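Local atomic coordinates of putative outer membrane protein (LpxR) (Salmonella typhimurium, PDB entry 3FID), a protein that acts as a lipid A deacylase of the bacterial outer membrane, probably removing acyl chains from the lipid anchor of lipopolysaccharide. Residues 253-258 / 272-277; 176-181 / 199-204; 65-70 / 128-133. All blocks are in the same frame, centred on the assembly; numbering follows the deposited sequence.

Interaction 1: residues 253-258 / 272-277; sequences DEYRVG and LNKVTS. With CXE (pentaethylene glycol monodecyl ether), chain L; CXE (pentaethylene glycol monodecyl ether), chain J.
Strands 253-258 and 272-275 pair as the two arms of a beta hairpin in the wall of the outer membrane barrel, running antiparallel at 172° with their axes 4.7 Å apart. Backbone bonds come first. Y255 with K274 and V257 with L272 are hydrogen-bonded pairs, each closed by two N-H···O bonds, such as Y255 N to K274 O at 2.8 Å. Past K274 the pattern is finished by a side chain. T276 N still reaches D253 O at 2.9 Å, but D253 N donates to T276 OG1, also at 2.9 Å. That hydroxyl is turned in by a chi1 of 69°, which sets OG1 between the backbone N and the carbonyl carbon.

Polar groups dominate the face of E254, R256 and N273, where V275 packs its CG2 against the E254 side chain. R256 NE forms a salt bridge with E254 OE2 in the guanidinium plane, and the same oxygen accepts from G200 N. N273 OD1 sits 3.3 Å above the R256 guanidinium plane, off centre, with the amide plane tilted 38° from it. This is a van der Waals contact and not a hydrogen bond, since R256 NH2 to N273 OD1, at 3.4 Å, has a poor angle. OD1 takes its bond from S271 OG, while N289 OD1 accepts from N273 ND2 and R256 NH2.

Apolar contacts fill the face of Y255, V257, L272 and K274. The alkyl chain of K274 runs beside the Y255 ring to a salt bridge with D284. Detergent lies over one ring face, with C13 of CXE chain L 3.8 Å above the Y255 plane. V257 CG1 meets C1 of CXE chain J at 3.8 Å.

One face thus binds detergent, as the lipid-facing side of a barrel would, while the other buries a charged network whose bonds probably fix the R256 guanidinium in rotation.

Interaction 2: residues 176-181 / 199-204; sequences FQYLGY and FGLLSR
The hydroxyl of Y178 is gripped from the loop 199-204 by two routes. L201 N donates to Y178 OH at 3.2 Å, with an N-H···O angle of 147°, so this bond is rather long and bent. The second route is a water 2.7 Å from Y178 OH, which accepts from the hydroxyl and donates to F199 O. It lies at the ring edge, in the ring plane. In this outer membrane beta-barrel, strand 176-188 belongs to the wall, and the loop between helix 191-194 and strand 215-228 is folded against it.

The geometry of Y178 accounts for its reach. Its chi1 of 68° swings CG in between the backbone N and carbonyl carbon, and the ring then projects from the strand to the loop. R226 makes a cation-pi contact with this ring, and V171 also packs on the side chain. On the loop side, G200 has a positive phi of 57°, a backbone angle that favours glycine, and the short 3-10 segment 201-202 follows. There L202 N bonds to F199 O, the carbonyl that also takes the water.

Apolar packing comes from L201, whose CD1 touches both aromatic side chains of the strand. It meets F176 CG at 3.6 Å and lies 4.1 Å from Y178 CE1. The F176 and L201 side chains cross at about a right angle, and F82 meets the F176 ring from another strand.

The contact also lies close to a metal: the L201 side chain is about 6 Å from the zinc ion held by H54, H84 and D104. Beyond the hydroxyl, L202 adds a methyl group, its CD2 standing 3.9 Å from Y178 OH.

Interaction 3: residues 65-70 / 128-133; sequences ANKRKP and EKYPAW
Two loops, 65-70 and 128-133, meet with the directions of their touching parts 68° apart, each containing a short 3-10 segment. The CA atoms come nearest at P70 and A132, 4.8 Å apart, where A132 CA makes a CA-H···O contact with P70 O at 3.4 Å. A water also bridges the backbones: A132 N donates to it at 2.8 Å, and it donates in turn to K67 O and K69 O.

Among side chains, Y130 lies against the 3-10 turn. K67 CB stands over its ring face in a CH-pi contact, 4.1 Å from the centroid and 14° off the normal. The K67 chain extends onward past the tyrosine hydroxyl, and a water bonded to K67 NZ also lies near Y130 OH, at a doubtfully short distance. R68 meets the same ring differently. Y130 CE2 lies 3.8 Å above the guanidinium plane, off centre, with the two planes inclined at 65°. Waters bridge the guanidinium to the backbone of the other loop, linking NH2 with E128 O and, through a weak bond, NH1 with K129 O.

K67 comes near the zinc site of D10 and T34. The loops follow strand 49-60 and helix 114-125; from that helix H122 meets Y130 edge-to-face, while F79, just before strand 80-94, touches A132 and W133.

In the fold
Interactions 1 and 2 are buried and touch each other: E254 of the hairpin meets the loop 199-204 that Y178 holds from another strand, so one contact lies within the barrel wall and the other between the wall and a loop packed against it. Interaction 3 is a surface contact between two loops, its centre 26 Å and 29 Å from those of interactions 1 and 2. Chemistry follows place. Strand pairing with direct backbone bonds dominates 253-258 / 272-277; one tyrosine hydroxyl, one bridging water and leucine packing join 176-181 / 199-204; several waters and a CH-pi contact, without a direct hydrogen bond, join 65-70 / 128-133. Interactions 2 and 3 lie near different zinc ions.

Interaction 1: residues 253-258 / 272-277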
# COMPACT_ATOMS: atom_id res chain seq x y z
N ASP A 253 11.66 -5.61 -2.60
CA ASP A 253 11.10 -6.30 -1.43
C ASP A 253 10.26 -5.34 -0.63
O ASP A 253 10.63 -4.17 -0.48
CB ASP A 253 12.22 -6.82 -0.53
CG ASP A 253 13.05 -7.90 -1.18
OD1 ASP A 253 12.57 -8.51 -2.15
OD2 ASP A 253 14.18 -8.13 -0.70
N GLU A 254 9.15 -5.85 -0.11
CA GLU A 254 8.27 -5.07 0.78
C GLU A 254 8.05 -5.79 2.11
O GLU A 254 7.62 -6.96 2.14
CB GLU A 254 6.92 -4.79 0.12
CG GLU A 254 5.95 -3.95 1.03
CD GLU A 254 4.68 -3.56 0.32
OE1 GLU A 254 4.78 -3.08 -0.81
OE2 GLU A 254 3.59 -3.68 0.92
N TYR A 255 8.36 -5.10 3.21
CA TYR A 255 8.20 -5.63 4.56
C TYR A 255 7.03 -4.95 5.23
O TYR A 255 6.85 -3.74 5.08
CB TYR A 255 9.46 -5.34 5.38
CG TYR A 255 10.66 -6.08 4.89
CD1 TYR A 255 11.03 -7.28 5.49
CD2 TYR A 255 11.44 -5.60 3.81
CE1 TYR A 255 12.14 -7.99 5.07
CE2 TYR A 255 12.56 -6.31 3.38
CZ TYR A 255 12.89 -7.51 4.01
OH TYR A 255 13.98 -8.27 3.61
N ARG A 256 6.23 -5.70 5.99
CA ARG A 256 5.07 -5.13 6.68
C ARG A 256 5.00 -5.80 8.05
O ARG A 256 5.03 -7.03 8.14
CB ARG A 256 3.74 -5.40 5.94
CG ARG A 256 3.68 -4.94 4.49
CD ARG A 256 2.22 -4.89 3.96
NE ARG A 256 2.18 -3.74 3.04
CZ ARG A 256 1.54 -2.57 3.21
NH1 ARG A 256 1.68 -1.67 2.26
NH2 ARG A 256 0.75 -2.30 4.26
N VAL A 257 4.93 -4.98 9.09
CA VAL A 257 4.76 -5.45 10.44
C VAL A 257 3.63 -4.63 11.03
O VAL A 257 3.65 -3.37 10.97
CB VAL A 257 6.08 -5.23 11.26
CG1 VAL A 257 5.85 -5.46 12.75
CG2 VAL A 257 7.25 -6.08 10.67
N GLY A 258 2.63 -5.29 11.62
CA GLY A 258 1.52 -4.51 12.14
C GLY A 258 0.55 -5.25 13.02
O GLY A 258 0.78 -6.41 13.38
N LEU A 272 3.60 -0.95 9.86
CA LEU A 272 4.93 -0.35 9.71
C LEU A 272 5.60 -0.99 8.52
O LEU A 272 5.90 -2.21 8.54
CB LEU A 272 5.76 -0.63 10.97
CG LEU A 272 5.17 -0.21 12.34
CD1 LEU A 272 6.14 -0.59 13.52
CD2 LEU A 272 4.87 1.23 12.43
N ASN A 273 5.89 -0.19 7.49
CA ASN A 273 6.23 -0.74 6.19
C ASN A 273 7.57 -0.27 5.67
O ASN A 273 7.96 0.83 5.97
CB ASN A 273 5.12 -0.40 5.19
CG ASN A 273 3.75 -0.71 5.73
OD1 ASN A 273 3.52 -1.80 6.25
ND2 ASN A 273 2.82 0.25 5.63
N LYS A 274 8.26 -1.14 4.92
CA LYS A 274 9.47 -0.73 4.22
C LYS A 274 9.47 -1.29 2.81
O LYS A 274 9.20 -2.47 2.59
CB LYS A 274 10.75 -1.18 4.94
CG LYS A 274 12.04 -0.57 4.30
CD LYS A 274 13.31 -1.10 4.93
CE LYS A 274 13.80 -2.34 4.15
NZ LYS A 274 15.24 -2.59 4.46
N VAL A 275 9.82 -0.44 1.84
CA VAL A 275 9.98 -0.90 0.48
C VAL A 275 11.47 -0.70 0.11
O VAL A 275 12.01 0.39 0.34
CB VAL A 275 9.03 -0.12 -0.47
CG1 VAL A 275 9.30 -0.46 -1.94
CG2 VAL A 275 7.51 -0.42 -0.11
N THR A 276 12.12 -1.74 -0.39
CA THR A 276 13.53 -1.59 -0.79
C THR A 276 13.69 -0.73 -2.05
O THR A 276 12.74 -0.56 -2.81
CB THR A 276 14.30 -2.94 -0.90
OG1 THR A 276 13.83 -3.70 -2.02
CG2 THR A 276 14.16 -3.74 0.41
N SER A 277 14.87 -0.16 -2.23
CA SER A 277 15.12 0.75 -3.34
C SER A 277 14.42 0.36 -4.65
O SER A 277 14.69 -0.70 -5.23
CB SER A 277 16.63 0.87 -3.60
OG SER A 277 16.87 1.88 -4.56
C1 CXE L . 9.27 -16.12 6.22
C2 CXE L . 8.22 -15.60 7.19
C3 CXE L . 7.98 -14.11 6.96
C4 CXE L . 8.46 -13.25 8.12
C5 CXE L . 9.29 -12.08 7.58
C6 CXE L . 8.87 -10.74 8.19
C7 CXE L . 10.05 -9.80 8.27
C8 CXE L . 9.66 -8.46 8.85
C9 CXE L . 10.79 -7.92 9.70
C10 CXE L . 11.36 -6.61 9.17
O11 CXE L . 12.74 -6.54 9.52
C12 CXE L . 13.44 -5.40 9.03
C13 CXE L . 13.85 -5.55 7.56
O14 CXE L . 14.95 -6.44 7.44
C15 CXE L . 15.53 -6.43 6.13
C1 CXE J . 3.38 -4.84 15.52
C2 CXE J . 3.00 -3.39 15.73
C3 CXE J . 3.80 -2.83 16.89
C4 CXE J . 3.61 -1.33 17.01
C5 CXE J . 4.33 -0.80 18.24
C6 CXE J . 4.22 0.72 18.29
C7 CXE J . 4.51 1.28 19.69
C8 CXE J . 3.93 2.68 19.80
C9 CXE J . 4.73 3.54 20.75
C10 CXE J . 4.09 4.92 20.88
O11 CXE J . 4.51 5.48 22.11
C12 CXE J . 3.92 6.75 22.38
C13 CXE J . 4.69 7.38 23.53

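Interaction 2: residues 176-181 / 199-204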
# COMPACT_ATOMS: atom_id res chain seq x y z
N PHE A 176 1.26 -0.42 -13.76
CA PHE A 176 2.15 -1.31 -12.98
C PHE A 176 2.03 -2.76 -13.43
O PHE A 176 0.92 -3.25 -13.71
CB PHE A 176 1.83 -1.28 -11.48
CG PHE A 176 1.78 0.10 -10.88
CD1 PHE A 176 2.95 0.71 -10.37
CD2 PHE A 176 0.58 0.79 -10.81
CE1 PHE A 176 2.88 1.99 -9.81
CE2 PHE A 176 0.50 2.04 -10.24
CZ PHE A 176 1.64 2.66 -9.73
N GLN A 177 3.16 -3.45 -13.42
CA GLN A 177 3.19 -4.83 -13.82
C GLN A 177 4.32 -5.50 -13.05
O GLN A 177 5.45 -5.05 -13.08
CB GLN A 177 3.36 -4.97 -15.33
CG GLN A 177 3.25 -6.40 -15.82
CD GLN A 177 2.65 -6.45 -17.21
OE1 GLN A 177 1.47 -6.18 -17.41
NE2 GLN A 177 3.49 -6.74 -18.19
N TYR A 178 3.95 -6.52 -12.28
CA TYR A 178 4.91 -7.30 -11.50
C TYR A 178 4.38 -8.67 -11.11
O TYR A 178 3.18 -8.94 -11.20
CB TYR A 178 5.41 -6.52 -10.27
CG TYR A 178 4.39 -6.27 -9.18
CD1 TYR A 178 3.82 -5.01 -9.00
CD2 TYR A 178 4.00 -7.30 -8.30
CE1 TYR A 178 2.88 -4.77 -7.93
CE2 TYR A 178 3.09 -7.08 -7.28
CZ TYR A 178 2.54 -5.81 -7.10
OH TYR A 178 1.63 -5.60 -6.07
N LEU A 179 5.31 -9.53 -10.70
CA LEU A 179 4.99 -10.84 -10.15
C LEU A 179 5.67 -10.90 -8.78
O LEU A 179 6.87 -10.65 -8.68
CB LEU A 179 5.52 -11.97 -11.05
CG LEU A 179 5.24 -13.39 -10.51
CD1 LEU A 179 3.74 -13.72 -10.52
CD2 LEU A 179 6.04 -14.48 -11.28
N GLY A 180 4.90 -11.17 -7.74
CA GLY A 180 5.43 -11.20 -6.38
C GLY A 180 5.25 -12.55 -5.68
O GLY A 180 4.34 -13.31 -5.98
N TYR A 181 6.14 -12.83 -4.73
CA TYR A 181 6.03 -14.04 -3.90
C TYR A 181 6.56 -13.70 -2.53
O TYR A 181 7.52 -12.94 -2.39
CB TYR A 181 6.83 -15.22 -4.49
CG TYR A 181 8.22 -14.88 -4.98
CD1 TYR A 181 9.35 -15.14 -4.21
CD2 TYR A 181 8.40 -14.29 -6.25
CE1 TYR A 181 10.65 -14.82 -4.69
CE2 TYR A 181 9.66 -13.96 -6.73
CZ TYR A 181 10.78 -14.23 -5.95
OH TYR A 181 12.01 -13.89 -6.48
N PHE A 199 0.41 -7.31 0.11
CA PHE A 199 1.50 -6.37 -0.04
C PHE A 199 1.25 -5.48 -1.27
O PHE A 199 0.52 -5.86 -2.19
CB PHE A 199 2.80 -7.11 -0.30
CG PHE A 199 3.18 -8.08 0.80
CD1 PHE A 199 4.01 -7.66 1.85
CD2 PHE A 199 2.70 -9.40 0.79
CE1 PHE A 199 4.37 -8.56 2.87
CE2 PHE A 199 3.07 -10.31 1.78
CZ PHE A 199 3.90 -9.89 2.83
N GLY A 200 1.90 -4.32 -1.27
CA GLY A 200 1.93 -3.48 -2.47
C GLY A 200 0.53 -3.15 -2.92
O GLY A 200 -0.31 -2.70 -2.12
N LEU A 201 0.24 -3.39 -4.21
CA LEU A 201 -1.09 -3.06 -4.74
C LEU A 201 -2.16 -4.08 -4.31
O LEU A 201 -3.34 -3.94 -4.63
CB LEU A 201 -1.00 -2.93 -6.27
CG LEU A 201 -0.17 -1.73 -6.77
CD1 LEU A 201 0.10 -1.83 -8.29
CD2 LEU A 201 -0.78 -0.39 -6.43
N LEU A 202 -1.73 -5.13 -3.60
CA LEU A 202 -2.66 -6.11 -3.05
C LEU A 202 -2.87 -5.87 -1.54
O LEU A 202 -3.56 -6.63 -0.87
CB LEU A 202 -2.18 -7.55 -3.33
CG LEU A 202 -2.42 -8.28 -4.67
CD1 LEU A 202 -3.91 -8.57 -4.95
CD2 LEU A 202 -1.76 -7.54 -5.86
N SER A 203 -2.31 -4.79 -0.99
CA SER A 203 -2.47 -4.52 0.42
C SER A 203 -3.95 -4.19 0.72
O SER A 203 -4.67 -3.62 -0.12
CB SER A 203 -1.47 -3.45 0.89
OG SER A 203 -1.91 -2.14 0.60
N ARG A 204 -4.43 -4.60 1.88
CA ARG A 204 -5.87 -4.53 2.11
C ARG A 204 -6.28 -3.13 2.60
O ARG A 204 -7.46 -2.78 2.51
CB ARG A 204 -6.34 -5.68 2.99
CG ARG A 204 -6.33 -7.07 2.25
CD ARG A 204 -7.66 -7.29 1.53
NE ARG A 204 -8.65 -7.65 2.54
CZ ARG A 204 -9.96 -7.53 2.42
NH1 ARG A 204 -10.51 -7.02 1.32
NH2 ARG A 204 -10.72 -7.90 3.43
O HOH W 1 1.70 -7.59 -4.28

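Interaction 3: residues 65-70 / 128-133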
# COMPACT_ATOMS: atom_id res chain seq x y z
N ALA A 65 16.70 16.97 -0.20
CA ALA A 65 16.83 18.32 -0.73
C ALA A 65 16.20 18.45 -2.13
O ALA A 65 15.81 19.55 -2.52
CB ALA A 65 18.30 18.75 -0.74
N ASN A 66 16.06 17.32 -2.85
CA ASN A 66 15.41 17.36 -4.16
C ASN A 66 13.96 17.86 -4.10
O ASN A 66 13.45 18.36 -5.09
CB ASN A 66 15.51 16.01 -4.90
CG ASN A 66 16.93 15.64 -5.26
OD1 ASN A 66 17.78 16.50 -5.43
ND2 ASN A 66 17.19 14.36 -5.40
N LYS A 67 13.32 17.74 -2.93
CA LYS A 67 11.91 18.13 -2.76
C LYS A 67 11.68 19.63 -3.02
O LYS A 67 10.58 20.04 -3.43
CB LYS A 67 11.43 17.81 -1.34
CG LYS A 67 11.07 16.36 -1.10
CD LYS A 67 10.49 16.20 0.30
CE LYS A 67 10.09 14.75 0.61
NZ LYS A 67 9.77 14.61 2.08
N ARG A 68 12.72 20.43 -2.78
CA ARG A 68 12.62 21.88 -2.90
C ARG A 68 13.13 22.46 -4.22
O ARG A 68 13.08 23.69 -4.41
CB ARG A 68 13.31 22.56 -1.72
CG ARG A 68 12.70 22.23 -0.38
CD ARG A 68 13.05 23.28 0.67
NE ARG A 68 12.29 23.08 1.91
CZ ARG A 68 11.00 23.38 2.10
NH1 ARG A 68 10.26 23.92 1.13
NH2 ARG A 68 10.44 23.15 3.28
N LYS A 69 13.61 21.61 -5.13
CA LYS A 69 14.14 22.10 -6.42
C LYS A 69 13.01 22.45 -7.41
O LYS A 69 11.91 21.92 -7.29
CB LYS A 69 15.16 21.09 -6.99
CG LYS A 69 16.41 21.04 -6.12
CD LYS A 69 17.33 19.88 -6.39
CE LYS A 69 18.61 20.03 -5.54
NZ LYS A 69 19.35 18.73 -5.36
N PRO A 70 13.29 23.36 -8.37
CA PRO A 70 12.22 23.84 -9.25
C PRO A 70 11.68 22.78 -10.19
O PRO A 70 10.52 22.86 -10.59
CB PRO A 70 12.90 24.96 -10.09
CG PRO A 70 14.20 25.20 -9.50
CD PRO A 70 14.59 24.01 -8.66
N GLU A 128 5.62 25.46 3.07
CA GLU A 128 5.72 25.97 1.70
C GLU A 128 5.43 24.85 0.71
O GLU A 128 5.67 23.68 0.98
CB GLU A 128 7.09 26.63 1.42
CG GLU A 128 7.53 27.73 2.42
CD GLU A 128 6.40 28.66 2.85
OE1 GLU A 128 5.81 29.34 1.97
OE2 GLU A 128 6.09 28.73 4.07
N LYS A 129 4.90 25.22 -0.45
CA LYS A 129 4.63 24.23 -1.47
C LYS A 129 5.91 23.87 -2.22
O LYS A 129 6.89 24.63 -2.20
CB LYS A 129 3.50 24.69 -2.39
CG LYS A 129 3.75 25.92 -3.24
CD LYS A 129 2.50 26.25 -4.08
CE LYS A 129 2.31 27.76 -4.27
NZ LYS A 129 1.26 28.11 -5.31
N TYR A 130 5.91 22.70 -2.84
CA TYR A 130 7.07 22.20 -3.57
C TYR A 130 6.86 22.50 -5.05
O TYR A 130 5.93 21.97 -5.67
CB TYR A 130 7.24 20.69 -3.37
CG TYR A 130 7.57 20.26 -1.96
CD1 TYR A 130 6.98 19.11 -1.42
CD2 TYR A 130 8.49 20.96 -1.16
CE1 TYR A 130 7.28 18.67 -0.13
CE2 TYR A 130 8.79 20.52 0.13
CZ TYR A 130 8.18 19.38 0.64
OH TYR A 130 8.44 18.92 1.93
N PRO A 131 7.71 23.39 -5.62
CA PRO A 131 7.51 23.85 -7.00
C PRO A 131 7.65 22.78 -8.09
O PRO A 131 7.08 22.94 -9.15
CB PRO A 131 8.57 24.97 -7.16
CG PRO A 131 9.64 24.61 -6.14
CD PRO A 131 8.87 24.04 -4.97
N ALA A 132 8.38 21.69 -7.82
CA ALA A 132 8.63 20.66 -8.86
C ALA A 132 7.40 19.86 -9.24
O ALA A 132 7.47 19.00 -10.12
CB ALA A 132 9.81 19.74 -8.49
N TRP A 133 6.26 20.14 -8.60
CA TRP A 133 4.99 19.62 -9.09
C TRP A 133 4.71 20.08 -10.53
O TRP A 133 4.01 19.41 -11.25
CB TRP A 133 3.84 20.01 -8.14
CG TRP A 133 3.65 19.05 -7.01
CD1 TRP A 133 3.87 19.28 -5.67
CD2 TRP A 133 3.16 17.70 -7.12
NE1 TRP A 133 3.57 18.15 -4.94
CE2 TRP A 133 3.13 17.17 -5.80
CE3 TRP A 133 2.74 16.91 -8.19
CZ2 TRP A 133 2.70 15.85 -5.52
CZ3 TRP A 133 2.32 15.59 -7.93
CH2 TRP A 133 2.32 15.07 -6.59
O HOH W 2 10.09 21.21 -5.60
O HOH W 3 7.72 16.69 2.53
O HOH W 4 9.66 24.30 -1.50
O HOH W 5 7.72 23.02 2.62